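Local coordinates for vinylacetyl-CoA Delta-isomerase (Nitrosopumilus maritimus SCM1, PDB 6VJR), which probably converts 4-hydroxybutyryl-CoA to crotonyl-CoA by dehydration and isomerises vinylacetyl-CoA, using FAD and a [4Fe-4S] cluster in an oxygen-tolerant enzyme, at residues Arg88-Gly91 with Cys97-Arg100; Asn68-Ile73 with Asn84-Lys89; Glu44-Ala49 with Asn140-Gly145; Val294-Leu299 with Thr442-Gly447. All blocks are in the same frame, centred on the assembly; numbering follows the deposited sequence.

Interaction 1 of 4, residues Arg88-Gly91 with Cys97-Arg100; sequences RKLG and CFQR. With SF4 (iron/sulfur cluster), chain E.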
# COMPACT_ATOMS: atom_id res chain seq x y z
N ARG A 88 25.52 -2.19 -7.35
CA ARG A 88 24.45 -2.92 -8.05
C ARG A 88 25.07 -4.09 -8.83
O ARG A 88 24.55 -5.21 -8.86
CB ARG A 88 23.61 -2.01 -8.94
CG ARG A 88 22.44 -2.76 -9.56
CD ARG A 88 21.55 -1.85 -10.32
NE ARG A 88 20.37 -2.59 -10.80
CZ ARG A 88 19.29 -2.01 -11.25
NH1 ARG A 88 19.22 -0.69 -11.36
NH2 ARG A 88 18.24 -2.72 -11.55
N LYS A 89 26.22 -3.85 -9.46
CA LYS A 89 26.88 -4.92 -10.18
C LYS A 89 27.26 -6.09 -9.27
O LYS A 89 27.07 -7.25 -9.63
CB LYS A 89 28.12 -4.37 -10.91
CG LYS A 89 28.94 -5.36 -11.65
CD LYS A 89 28.17 -6.09 -12.69
CE LYS A 89 27.78 -5.29 -13.80
NZ LYS A 89 27.89 -6.19 -14.97
N LEU A 90 27.84 -5.82 -8.10
CA LEU A 90 28.24 -6.88 -7.16
C LEU A 90 27.00 -7.61 -6.63
O LEU A 90 27.02 -8.83 -6.46
CB LEU A 90 29.11 -6.29 -6.06
CG LEU A 90 30.53 -5.88 -6.46
CD1 LEU A 90 31.13 -4.99 -5.39
CD2 LEU A 90 31.29 -7.15 -6.67
N GLY A 91 25.92 -6.86 -6.39
CA GLY A 91 24.66 -7.50 -6.02
C GLY A 91 24.18 -8.51 -7.08
O GLY A 91 23.72 -9.62 -6.77
N CYS A 97 25.06 -10.13 0.52
CA CYS A 97 25.85 -9.05 1.08
C CYS A 97 27.35 -9.33 0.90
O CYS A 97 27.86 -10.27 1.50
CB CYS A 97 25.51 -8.84 2.55
SG CYS A 97 26.61 -7.63 3.32
N PHE A 98 28.05 -8.47 0.16
CA PHE A 98 29.46 -8.66 -0.15
C PHE A 98 30.32 -7.82 0.83
O PHE A 98 31.50 -7.65 0.62
CB PHE A 98 29.74 -8.42 -1.65
CG PHE A 98 29.01 -7.21 -2.20
CD1 PHE A 98 29.52 -5.93 -2.01
CD2 PHE A 98 27.71 -7.32 -2.75
CE1 PHE A 98 28.84 -4.81 -2.51
CE2 PHE A 98 27.04 -6.20 -3.21
CZ PHE A 98 27.61 -4.95 -3.09
N GLN A 99 29.67 -7.17 1.80
CA GLN A 99 30.28 -6.79 3.08
C GLN A 99 31.13 -5.53 3.08
O GLN A 99 31.25 -4.90 4.13
CB GLN A 99 31.08 -7.96 3.63
CG GLN A 99 30.21 -9.15 3.97
CD GLN A 99 30.88 -10.49 3.77
OE1 GLN A 99 31.82 -10.85 4.50
NE2 GLN A 99 30.38 -11.25 2.80
N ARG A 100 31.79 -5.16 1.98
CA ARG A 100 32.89 -4.19 2.07
C ARG A 100 32.39 -2.71 2.01
O ARG A 100 33.19 -1.76 2.17
CB ARG A 100 33.76 -4.56 0.87
CG ARG A 100 35.25 -4.38 1.04
CD ARG A 100 36.10 -5.07 -0.01
NE ARG A 100 37.39 -4.38 -0.02
CZ ARG A 100 38.32 -4.59 -0.89
NH1 ARG A 100 38.11 -5.41 -1.90
NH2 ARG A 100 39.49 -3.94 -0.77
FE1 SF4 E . 25.33 -3.22 3.21
FE2 SF4 E . 24.48 -4.33 0.85
FE3 SF4 E . 26.18 -5.62 2.34
FE4 SF4 E . 27.02 -3.51 0.90
S1 SF4 E . 26.36 -5.49 0.10
S2 SF4 E . 27.51 -3.95 3.16
S3 SF4 E . 25.15 -2.13 1.14
S4 SF4 E . 24.08 -5.04 2.99

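Interaction 2 of 4, residues Asn68-Ile73 with Asn84-Lys89; sequences NRFLHI and NKMQRK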
# COMPACT_ATOMS: atom_id res chain seq x y z
N ASN A 68 41.35 -0.21 -5.04
CA ASN A 68 40.00 -0.75 -5.05
C ASN A 68 39.03 0.37 -4.66
O ASN A 68 39.27 1.10 -3.71
CB ASN A 68 39.91 -1.96 -4.13
CG ASN A 68 38.61 -2.70 -4.30
OD1 ASN A 68 37.57 -2.24 -3.84
ND2 ASN A 68 38.66 -3.85 -4.95
N ARG A 69 37.90 0.46 -5.38
CA ARG A 69 36.93 1.53 -5.12
C ARG A 69 36.37 1.49 -3.70
O ARG A 69 36.04 2.52 -3.15
CB ARG A 69 35.83 1.59 -6.18
CG ARG A 69 34.86 2.75 -6.00
CD ARG A 69 33.95 2.86 -7.18
NE ARG A 69 34.59 3.01 -8.48
CZ ARG A 69 35.19 4.09 -8.95
NH1 ARG A 69 35.65 4.07 -10.18
NH2 ARG A 69 35.30 5.20 -8.24
N PHE A 70 36.36 0.33 -3.05
CA PHE A 70 35.95 0.26 -1.65
C PHE A 70 36.90 0.98 -0.70
O PHE A 70 36.51 1.30 0.42
CB PHE A 70 35.76 -1.18 -1.18
CG PHE A 70 34.51 -1.83 -1.73
CD1 PHE A 70 33.27 -1.47 -1.23
CD2 PHE A 70 34.56 -2.76 -2.74
CE1 PHE A 70 32.12 -2.08 -1.70
CE2 PHE A 70 33.41 -3.36 -3.22
CZ PHE A 70 32.20 -3.04 -2.68
N LEU A 71 38.12 1.32 -1.15
CA LEU A 71 39.09 2.01 -0.30
C LEU A 71 39.27 3.47 -0.70
O LEU A 71 40.16 4.17 -0.19
CB LEU A 71 40.43 1.26 -0.42
CG LEU A 71 40.47 -0.15 0.16
CD1 LEU A 71 41.73 -0.90 -0.28
CD2 LEU A 71 40.39 -0.06 1.66
N HIS A 72 38.48 3.90 -1.68
CA HIS A 72 38.62 5.22 -2.26
C HIS A 72 37.78 6.27 -1.53
O HIS A 72 36.60 6.06 -1.28
CB HIS A 72 38.27 5.18 -3.74
CG HIS A 72 38.39 6.49 -4.42
ND1 HIS A 72 39.59 7.15 -4.58
CD2 HIS A 72 37.51 7.17 -5.16
CE1 HIS A 72 39.37 8.25 -5.31
NE2 HIS A 72 38.12 8.25 -5.71
N ILE A 73 38.42 7.41 -1.23
CA ILE A 73 37.78 8.56 -0.63
C ILE A 73 37.26 9.42 -1.80
O ILE A 73 38.02 9.90 -2.64
CB ILE A 73 38.71 9.35 0.29
CG1 ILE A 73 39.35 8.51 1.43
CG2 ILE A 73 38.00 10.58 0.80
CD1 ILE A 73 38.40 7.91 2.43
N ASN A 84 27.75 3.40 -6.35
CA ASN A 84 26.43 2.80 -6.57
C ASN A 84 26.40 1.84 -7.76
O ASN A 84 25.85 0.76 -7.69
CB ASN A 84 25.35 3.86 -6.72
CG ASN A 84 24.98 4.65 -5.49
OD1 ASN A 84 24.43 5.75 -5.63
ND2 ASN A 84 25.18 4.11 -4.30
N LYS A 85 27.05 2.21 -8.86
CA LYS A 85 27.12 1.34 -10.04
C LYS A 85 27.81 0.02 -9.68
O LYS A 85 27.35 -1.06 -10.04
CB LYS A 85 27.83 2.07 -11.16
CG LYS A 85 27.09 3.26 -11.71
CD LYS A 85 27.80 3.95 -12.84
CE LYS A 85 26.91 4.89 -13.55
NZ LYS A 85 27.63 5.63 -14.56
N MET A 86 28.94 0.11 -8.96
CA MET A 86 29.68 -1.04 -8.46
C MET A 86 28.81 -1.91 -7.55
O MET A 86 28.83 -3.14 -7.67
CB MET A 86 31.01 -0.58 -7.84
CG MET A 86 31.80 -1.76 -7.26
SD MET A 86 33.32 -1.24 -6.47
CE MET A 86 32.75 -0.41 -5.00
N GLN A 87 28.16 -1.27 -6.59
CA GLN A 87 27.27 -1.96 -5.65
C GLN A 87 26.20 -2.79 -6.37
O GLN A 87 25.96 -3.96 -6.01
CB GLN A 87 26.67 -0.96 -4.69
CG GLN A 87 27.66 -0.44 -3.66
CD GLN A 87 27.25 0.86 -3.01
OE1 GLN A 87 26.38 1.58 -3.52
NE2 GLN A 87 27.87 1.17 -1.87
N ARG A 88 25.52 -2.19 -7.35
CA ARG A 88 24.45 -2.92 -8.05
C ARG A 88 25.07 -4.09 -8.83
O ARG A 88 24.55 -5.21 -8.86
CB ARG A 88 23.61 -2.01 -8.94
CG ARG A 88 22.44 -2.76 -9.56
CD ARG A 88 21.55 -1.85 -10.32
NE ARG A 88 20.37 -2.59 -10.80
CZ ARG A 88 19.29 -2.01 -11.25
NH1 ARG A 88 19.22 -0.69 -11.36
NH2 ARG A 88 18.24 -2.72 -11.55
N LYS A 89 26.22 -3.85 -9.46
CA LYS A 89 26.88 -4.92 -10.18
C LYS A 89 27.26 -6.09 -9.27
O LYS A 89 27.07 -7.25 -9.63
CB LYS A 89 28.12 -4.37 -10.91
CG LYS A 89 28.94 -5.36 -11.65
CD LYS A 89 28.17 -6.09 -12.69
CE LYS A 89 27.78 -5.29 -13.80
NZ LYS A 89 27.89 -6.19 -14.97

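Interaction 3 of 4, residues Glu44-Ala49 with Asn140-Gly145; sequences ETYDLA and NLVIGG. With FAD (flavin-adenine dinucleotide), chain F.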
# COMPACT_ATOMS: atom_id res chain seq x y z
N GLU A 44 35.02 -11.77 -4.54
CA GLU A 44 34.48 -11.23 -5.79
C GLU A 44 34.67 -9.71 -5.91
O GLU A 44 34.75 -9.18 -7.02
CB GLU A 44 33.03 -11.67 -6.01
CG GLU A 44 32.34 -10.89 -7.11
CD GLU A 44 32.82 -11.06 -8.55
OE1 GLU A 44 33.72 -11.88 -8.83
OE2 GLU A 44 32.30 -10.28 -9.41
N THR A 45 34.80 -8.99 -4.79
CA THR A 45 35.06 -7.56 -4.85
C THR A 45 36.47 -7.30 -5.39
O THR A 45 36.69 -6.26 -5.98
CB THR A 45 34.92 -6.89 -3.49
OG1 THR A 45 35.92 -7.19 -2.53
CG2 THR A 45 33.55 -7.13 -2.87
N TYR A 46 37.41 -8.22 -5.14
CA TYR A 46 38.73 -8.11 -5.72
C TYR A 46 38.69 -8.52 -7.18
O TYR A 46 39.33 -7.89 -8.00
CB TYR A 46 39.74 -8.94 -4.91
CG TYR A 46 40.09 -8.45 -3.51
CD1 TYR A 46 39.39 -8.82 -2.38
CD2 TYR A 46 41.17 -7.61 -3.34
CE1 TYR A 46 39.76 -8.37 -1.12
CE2 TYR A 46 41.59 -7.19 -2.10
CZ TYR A 46 40.87 -7.56 -0.97
OH TYR A 46 41.32 -7.12 0.24
N ASP A 47 38.02 -9.64 -7.48
CA ASP A 47 37.98 -10.14 -8.85
C ASP A 47 37.31 -9.13 -9.80
O ASP A 47 37.71 -8.96 -10.93
CB ASP A 47 37.39 -11.55 -8.88
CG ASP A 47 38.26 -12.62 -8.22
OD1 ASP A 47 39.54 -12.46 -8.18
OD2 ASP A 47 37.68 -13.65 -7.79
N LEU A 48 36.24 -8.48 -9.35
CA LEU A 48 35.58 -7.49 -10.19
C LEU A 48 36.53 -6.34 -10.55
O LEU A 48 36.53 -5.88 -11.68
CB LEU A 48 34.31 -6.99 -9.53
CG LEU A 48 33.57 -5.89 -10.29
CD1 LEU A 48 33.09 -6.52 -11.58
CD2 LEU A 48 32.43 -5.26 -9.53
N ALA A 49 37.37 -5.91 -9.60
CA ALA A 49 38.33 -4.85 -9.88
C ALA A 49 39.34 -5.26 -10.95
O ALA A 49 39.83 -4.39 -11.66
CB ALA A 49 38.99 -4.42 -8.59
N ASN A 140 45.71 -2.96 -0.00
CA ASN A 140 44.47 -3.41 -0.63
C ASN A 140 43.66 -4.30 0.31
O ASN A 140 43.36 -5.45 -0.03
CB ASN A 140 44.69 -4.06 -1.99
CG ASN A 140 43.43 -4.09 -2.82
OD1 ASN A 140 42.41 -3.48 -2.47
ND2 ASN A 140 43.46 -4.82 -3.91
N LEU A 141 43.31 -3.76 1.50
CA LEU A 141 42.73 -4.51 2.61
C LEU A 141 41.21 -4.34 2.68
O LEU A 141 40.63 -3.45 2.07
CB LEU A 141 43.39 -4.07 3.92
CG LEU A 141 44.92 -4.21 3.91
CD1 LEU A 141 45.52 -3.85 5.27
CD2 LEU A 141 45.35 -5.60 3.47
N VAL A 142 40.59 -5.22 3.46
CA VAL A 142 39.16 -5.20 3.77
C VAL A 142 38.99 -4.57 5.15
O VAL A 142 39.62 -5.01 6.13
CB VAL A 142 38.59 -6.63 3.70
CG1 VAL A 142 37.14 -6.69 4.19
CG2 VAL A 142 38.73 -7.22 2.30
N ILE A 143 38.11 -3.55 5.20
CA ILE A 143 37.90 -2.76 6.40
C ILE A 143 36.45 -2.93 6.86
O ILE A 143 35.54 -2.66 6.09
CB ILE A 143 38.17 -1.27 6.12
CG1 ILE A 143 39.49 -1.01 5.34
CG2 ILE A 143 38.07 -0.46 7.42
CD1 ILE A 143 40.73 -1.52 6.02
N GLY A 144 36.27 -3.36 8.10
CA GLY A 144 34.98 -3.38 8.75
C GLY A 144 34.62 -2.02 9.36
O GLY A 144 35.48 -1.30 9.85
N GLY A 145 33.31 -1.76 9.49
CA GLY A 145 32.81 -0.54 10.07
C GLY A 145 31.97 -0.91 11.26
O GLY A 145 30.85 -1.36 11.08
PA FAD F . 16.84 -1.57 18.13
O1A FAD F . 17.46 -0.24 18.30
O2A FAD F . 16.71 -2.42 19.33
O5B FAD F . 15.49 -1.32 17.33
C5B FAD F . 14.28 -2.09 17.59
C4B FAD F . 13.10 -1.17 17.46
O4B FAD F . 13.08 -0.26 18.58
C3B FAD F . 13.03 -0.30 16.19
O3B FAD F . 11.67 -0.17 15.76
C2B FAD F . 13.56 1.04 16.68
O2B FAD F . 13.17 2.19 15.93
C1B FAD F . 13.01 1.08 18.10
N9A FAD F . 13.81 1.89 19.02
C8A FAD F . 15.08 1.69 19.50
N7A FAD F . 15.51 2.59 20.34
C5A FAD F . 14.45 3.49 20.40
C6A FAD F . 14.28 4.69 21.12
N6A FAD F . 15.19 5.15 21.98
N1A FAD F . 13.14 5.38 20.92
C2A FAD F . 12.22 4.86 20.08
N3A FAD F . 12.24 3.74 19.38
C4A FAD F . 13.41 3.08 19.57
N1 FAD F . 25.97 -2.20 12.38
C2 FAD F . 27.31 -1.93 12.32
O2 FAD F . 27.86 -1.09 13.05
N3 FAD F . 28.08 -2.57 11.36
C4 FAD F . 27.64 -3.49 10.46
O4 FAD F . 28.41 -4.09 9.72
C4X FAD F . 26.24 -3.84 10.60
N5 FAD F . 25.72 -4.76 9.78
C5X FAD F . 24.46 -5.24 10.07
C6 FAD F . 23.96 -6.36 9.40
C7 FAD F . 22.71 -6.90 9.70
C7M FAD F . 22.26 -8.17 9.03
C8 FAD F . 21.87 -6.21 10.60
C8M FAD F . 20.48 -6.70 10.86
C9 FAD F . 22.30 -5.06 11.21
C9A FAD F . 23.62 -4.58 10.98
N10 FAD F . 24.13 -3.48 11.67
C10 FAD F . 25.48 -3.13 11.58
C1' FAD F . 23.32 -2.99 12.80
C2' FAD F . 22.19 -2.04 12.51
O2' FAD F . 22.75 -0.74 12.33
C3' FAD F . 21.20 -2.03 13.68
O3' FAD F . 20.54 -3.29 13.65
C4' FAD F . 20.22 -0.85 13.71
O4' FAD F . 20.92 0.37 14.04
C5' FAD F . 19.09 -1.04 14.70
O5' FAD F . 19.62 -1.25 16.00
P FAD F . 19.23 -2.50 16.85
O1P FAD F . 19.48 -3.75 16.13
O2P FAD F . 19.84 -2.31 18.17
O3P FAD F . 17.64 -2.45 17.04

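Interaction 4 of 4, residues Val294-Leu299 with Thr442-Gly447; sequences VCKTGL and TESMHG. With FE (Fe (III) ion), chain I; SF4 (iron/sulfur cluster), chain E; FAD (flavin-adenine dinucleotide), chain F.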
# COMPACT_ATOMS: atom_id res chain seq x y z
N VAL A 294 21.60 0.74 -2.73
CA VAL A 294 21.57 0.38 -4.14
C VAL A 294 22.03 -1.07 -4.36
O VAL A 294 21.62 -1.74 -5.31
CB VAL A 294 22.40 1.38 -4.93
CG1 VAL A 294 22.75 0.89 -6.32
CG2 VAL A 294 21.67 2.70 -4.98
N CYS A 295 22.86 -1.58 -3.45
CA CYS A 295 23.30 -2.98 -3.53
C CYS A 295 22.07 -3.92 -3.61
O CYS A 295 22.06 -4.90 -4.35
CB CYS A 295 24.23 -3.37 -2.39
SG CYS A 295 23.44 -3.36 -0.76
N LYS A 296 21.00 -3.58 -2.90
CA LYS A 296 19.83 -4.43 -2.82
C LYS A 296 19.06 -4.47 -4.14
O LYS A 296 18.26 -5.38 -4.38
CB LYS A 296 18.86 -3.92 -1.75
CG LYS A 296 19.44 -3.87 -0.35
CD LYS A 296 19.98 -5.16 0.23
CE LYS A 296 20.65 -4.85 1.56
NZ LYS A 296 21.25 -6.03 2.15
N THR A 297 19.34 -3.51 -5.01
CA THR A 297 18.74 -3.52 -6.33
C THR A 297 19.37 -4.59 -7.23
O THR A 297 18.69 -5.07 -8.16
CB THR A 297 18.70 -2.16 -7.00
OG1 THR A 297 19.97 -1.70 -7.40
CG2 THR A 297 18.02 -1.12 -6.13
N GLY A 298 20.65 -4.89 -7.02
CA GLY A 298 21.25 -6.02 -7.70
C GLY A 298 20.66 -7.37 -7.24
O GLY A 298 20.43 -8.28 -8.04
N LEU A 299 20.41 -7.50 -5.94
CA LEU A 299 19.72 -8.66 -5.42
C LEU A 299 18.29 -8.74 -5.98
O LEU A 299 17.82 -9.81 -6.36
CB LEU A 299 19.68 -8.60 -3.90
CG LEU A 299 20.90 -9.18 -3.18
CD1 LEU A 299 22.18 -8.45 -3.59
CD2 LEU A 299 20.69 -9.15 -1.71
N THR A 442 15.89 -8.45 6.33
CA THR A 442 16.08 -7.84 7.63
C THR A 442 17.20 -6.78 7.66
O THR A 442 17.07 -5.78 8.39
CB THR A 442 16.27 -8.95 8.67
OG1 THR A 442 15.27 -9.96 8.48
CG2 THR A 442 16.07 -8.39 10.06
N GLU A 443 18.28 -6.95 6.89
CA GLU A 443 19.28 -5.91 6.85
C GLU A 443 18.77 -4.71 6.06
O GLU A 443 19.08 -3.58 6.40
CB GLU A 443 20.59 -6.42 6.27
CG GLU A 443 21.73 -5.52 6.73
CD GLU A 443 22.16 -4.45 5.80
OE1 GLU A 443 21.82 -4.60 4.59
OE2 GLU A 443 22.90 -3.55 6.26
N SER A 444 17.91 -4.92 5.05
CA SER A 444 17.22 -3.80 4.42
C SER A 444 16.43 -3.00 5.45
O SER A 444 16.36 -1.77 5.43
CB SER A 444 16.34 -4.27 3.25
OG SER A 444 17.16 -4.73 2.19
N MET A 445 15.78 -3.70 6.38
CA MET A 445 15.03 -3.06 7.45
C MET A 445 15.91 -2.26 8.41
O MET A 445 15.57 -1.11 8.72
CB MET A 445 14.27 -4.14 8.23
CG MET A 445 13.45 -3.68 9.46
SD MET A 445 12.20 -2.47 9.06
CE MET A 445 10.98 -3.51 8.25
N HIS A 446 17.02 -2.84 8.89
CA HIS A 446 17.76 -2.27 10.03
C HIS A 446 19.12 -1.65 9.70
O HIS A 446 19.67 -0.90 10.49
CB HIS A 446 17.94 -3.29 11.15
CG HIS A 446 16.64 -3.58 11.85
ND1 HIS A 446 15.97 -2.58 12.51
CD2 HIS A 446 15.87 -4.65 11.88
CE1 HIS A 446 14.84 -3.08 13.01
NE2 HIS A 446 14.75 -4.36 12.64
N GLY A 447 19.68 -2.03 8.59
CA GLY A 447 21.01 -1.53 8.25
C GLY A 447 21.08 -0.00 8.14
O GLY A 447 20.21 0.64 7.58
FE FE I . 24.02 -2.05 5.69
FE1 SF4 E . 25.33 -3.22 3.21
FE2 SF4 E . 24.48 -4.33 0.85
FE3 SF4 E . 26.18 -5.62 2.34
FE4 SF4 E . 27.02 -3.51 0.90
S1 SF4 E . 26.36 -5.49 0.10
S2 SF4 E . 27.51 -3.95 3.16
S3 SF4 E . 25.15 -2.13 1.14
S4 SF4 E . 24.08 -5.04 2.99
PA FAD F . 16.84 -1.57 18.13
O1A FAD F . 17.46 -0.24 18.30
O2A FAD F . 16.71 -2.42 19.33
O5B FAD F . 15.49 -1.32 17.33
C5B FAD F . 14.28 -2.09 17.59
C4B FAD F . 13.10 -1.17 17.46
O4B FAD F . 13.08 -0.26 18.58
C3B FAD F . 13.03 -0.30 16.19
O3B FAD F . 11.67 -0.17 15.76
C2B FAD F . 13.56 1.04 16.68
O2B FAD F . 13.17 2.19 15.93
C1B FAD F . 13.01 1.08 18.10
N9A FAD F . 13.81 1.89 19.02
C8A FAD F . 15.08 1.69 19.50
N7A FAD F . 15.51 2.59 20.34
C5A FAD F . 14.45 3.49 20.40
C6A FAD F . 14.28 4.69 21.12
N6A FAD F . 15.19 5.15 21.98
N1A FAD F . 13.14 5.38 20.92
C2A FAD F . 12.22 4.86 20.08
N3A FAD F . 12.24 3.74 19.38
C4A FAD F . 13.41 3.08 19.57
N1 FAD F . 25.97 -2.20 12.38
C2 FAD F . 27.31 -1.93 12.32
O2 FAD F . 27.86 -1.09 13.05
N3 FAD F . 28.08 -2.57 11.36
C4 FAD F . 27.64 -3.49 10.46
O4 FAD F . 28.41 -4.09 9.72
C4X FAD F . 26.24 -3.84 10.60
N5 FAD F . 25.72 -4.76 9.78
C5X FAD F . 24.46 -5.24 10.07
C6 FAD F . 23.96 -6.36 9.40
C7 FAD F . 22.71 -6.90 9.70
C7M FAD F . 22.26 -8.17 9.03
C8 FAD F . 21.87 -6.21 10.60
C8M FAD F . 20.48 -6.70 10.86
C9 FAD F . 22.30 -5.06 11.21
C9A FAD F . 23.62 -4.58 10.98
N10 FAD F . 24.13 -3.48 11.67
C10 FAD F . 25.48 -3.13 11.58
C1' FAD F . 23.32 -2.99 12.80
C2' FAD F . 22.19 -2.04 12.51
O2' FAD F . 22.75 -0.74 12.33
C3' FAD F . 21.20 -2.03 13.68
O3' FAD F . 20.54 -3.29 13.65
C4' FAD F . 20.22 -0.85 13.71
O4' FAD F . 20.92 0.37 14.04
C5' FAD F . 19.09 -1.04 14.70
O5' FAD F . 19.62 -1.25 16.00
P FAD F . 19.23 -2.50 16.85
O1P FAD F . 19.48 -3.75 16.13
O2P FAD F . 19.84 -2.31 18.17
O3P FAD F . 17.64 -2.45 17.04

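Interaction 1 of 4, residues Arg88-Gly91 with Cys97-Arg100
The ring of Phe-98 is sandwiched between Leu-90 and the iron-sulfur cluster. Leu-90 CB lies over the centre of one face, 3.5 Å from the ring centroid and 12° off the ring normal. This is a CH-pi contact. The same side chain also lays CD1 on the ring, 3.7 Å from Phe-98 CE1. Sulfide S1 of the cluster covers the centre of the opposite face, 3.3 Å above the plane. At one corner Gly-91 N approaches obliquely, 3.4 Å from Phe-98 CE2. The leucine and phenylalanine side chains cross at about a right angle. Phe-98 CG sits between the backbone N and the carbonyl carbon (chi1 42°), which swings the ring off the loop and onto helix 77-94.

Beside it, Cys-97 points away from that helix and binds FE3 of the cluster through SG at 2.3 Å. Phe-98 N also faces the cluster, 3.4 Å from S1. Further out, Gln-99 NE2 donates to Cys-97 O at 3.0 Å with an N-H...O angle of 167°. Cys-97 O lies in the plane of the Gln-99 amide. Ser-38 O takes a second bond from NE2, and Asn-192 ND2 donates to OE1, so the amide is fixed in rotation. Leu-90 is backed by Leu-48 and Glu-44 on helix 36-51.

Cys-97 and Cys-101 are both cluster ligands, spaced as a CX3C pair, with Phe-98 between them in sequence. S1 thus meets both the ring face and the backbone N of Phe-98. The ring probably makes that side of the cluster less polar, while the nearby N-H could moderate this.

Interaction 2 of 4, residues Asn68-Ile73 with Asn84-Lys89
Met-86 drives its methyl group onto Phe-70. CE stands over the centre of one ring face, 3.5 Å from the ring centroid and 11° off the normal, as a CH-pi contact. SD lies farther out, 4.4 Å from the same centroid and oblique to the ring, which makes the pair a Met-aromatic contact. The methionine chain is extended to its sulfur, and a bend at chi3 (70°) turns CE onto the face. The aliphatic part of Arg-69 slides past Met-86 in the opposite direction. Its CB is 3.8 Å from Met-86 SD, and its CG is 3.9 Å from Met-86 CE. The guanidinium leads elsewhere: NE donates to Leu-55 O and NH1 to Ala-54 O.

The ring is presented by a short 3-10 turn, residues 69-71, that follows strand 66-68. An Asx turn opens it: Phe-70 N donates to Asn-68 OD1 at 2.9 Å, with an N-H...O angle of 159°. The turn also carries a backbone bond from Leu-71 N to Asn-68 O, 2.8 Å.

Away from this buried patch the contact thins. Gln-87 comes no nearer than 5.1 Å to 68-73, and its OE1 accepts instead from Asn-84 ND2, 2.9 Å away on the same helix. Lys-85 and Lys-89 are partly exposed and face the second subunit. There Lys-85 NZ donates to Lys-496 O of that subunit, and Lys-89 makes a cation-pi contact with its Phe-495.

Interaction 3 of 4, residues Glu44-Ala49 with Asn140-Gly145
Tyr-46 of helix 36-51 is fastened to the loop that leads into strand 143-146, an outermost strand, within this chain, of a mixed sheet at the flavin site. Its hydroxyl donates to Asn-140 O, OH to O 2.7 Å. The carbonyl oxygen lies at the ring edge, in the ring plane. The C=O...O angle is 138°, with the hydroxyl tilted out of the carbonyl plane. Val-142 CG2 comes to the edge too, 3.3 Å from Tyr-46 OH and 3.8 Å from Tyr-46 CE1. Asn-140 slides alongside the ring in the opposite direction, its ND2 3.5 Å from Tyr-46 CE2. The amide and ring planes are 59° apart. The amide is held from outside, ND2 donating to Ile-2 O.

Asn-140, with positive phi, is the first residue to leave helix 125-139. The tyrosine therefore holds the chain just after the helix, before the strand. Arg-100 makes a cation-pi contact with the Tyr-46 ring.

At the far end of the segment Gly-145 O accepts from N3 of FAD, 3.0 Å away with an N-H...O angle of 165°. A buried phenol hydroxyl and the carbonyl of the residue just after the helix thus satisfy each other, while a carbonyl farther along reads the imide N-H of the flavin.

Interaction 4 of 4, residues Val294-Leu299 with Thr442-Gly447
Lys-296 reaches across to Glu-443, crossing it at about a right angle. NZ donates to Glu-443 OE1 at 2.9 Å in a salt bridge, although the position of OE1 is less certain. NZ has a second acceptor in Gly-439 O, and it lies 3.1 Å from sulfide S4 of the iron-sulfur cluster. The other carboxylate oxygen is taken by metal: Glu-443 OE2 binds the iron(III) ion at about 2.0 Å. His-289 and Tyr-293 bind the same ion. The lysine chain runs beside Ser-444, its CD 3.5 Å from Ser-444 OG. That hydroxyl is hydrogen-bonded to Tyr-440 O.

The two helices, 295-314 and 437-446, belong to the helical part related to the acyl-CoA dehydrogenase clan. They bring the cluster, the iron ion and the flavin together. Cys-295 SG binds FE2 of the cluster. Glu-443 CG packs on the flavin, 3.4 Å from C7 of FAD.

Val-294 O takes two bonds. Thr-297 OG1 donates to it at 2.7 Å, in the carbonyl plane on a lone pair, and Thr-297 N at 2.9 Å. On the second helix His-446 ND1 is bonded to Ser-450 OG, and NE2 to Gln-381 O of the third subunit.

All four contacts are buried, but their chemistry differs. Interactions 1 and 2 share helix 77-94 and are mainly apolar. They meet where Leu-90 CD1 packs on Phe-70 CZ, 3.5 Å away, and their outer side, with Arg-88 and the lysines, reaches the second subunit. Interactions 2 and 3 lie farther from the chain centre than 1 and 4. Interaction 3 rests on a neutral hydrogen bond. Arg-100 joins it to interaction 1 through Thr-45. Interaction 4 is charged and metal-bound. It meets interaction 1 where Phe-98 touches Cys-295, and both bind the cluster. Interactions 3 and 4 do not touch, yet both reach FAD, one at N3 and the other at C7 and the ribityl chain.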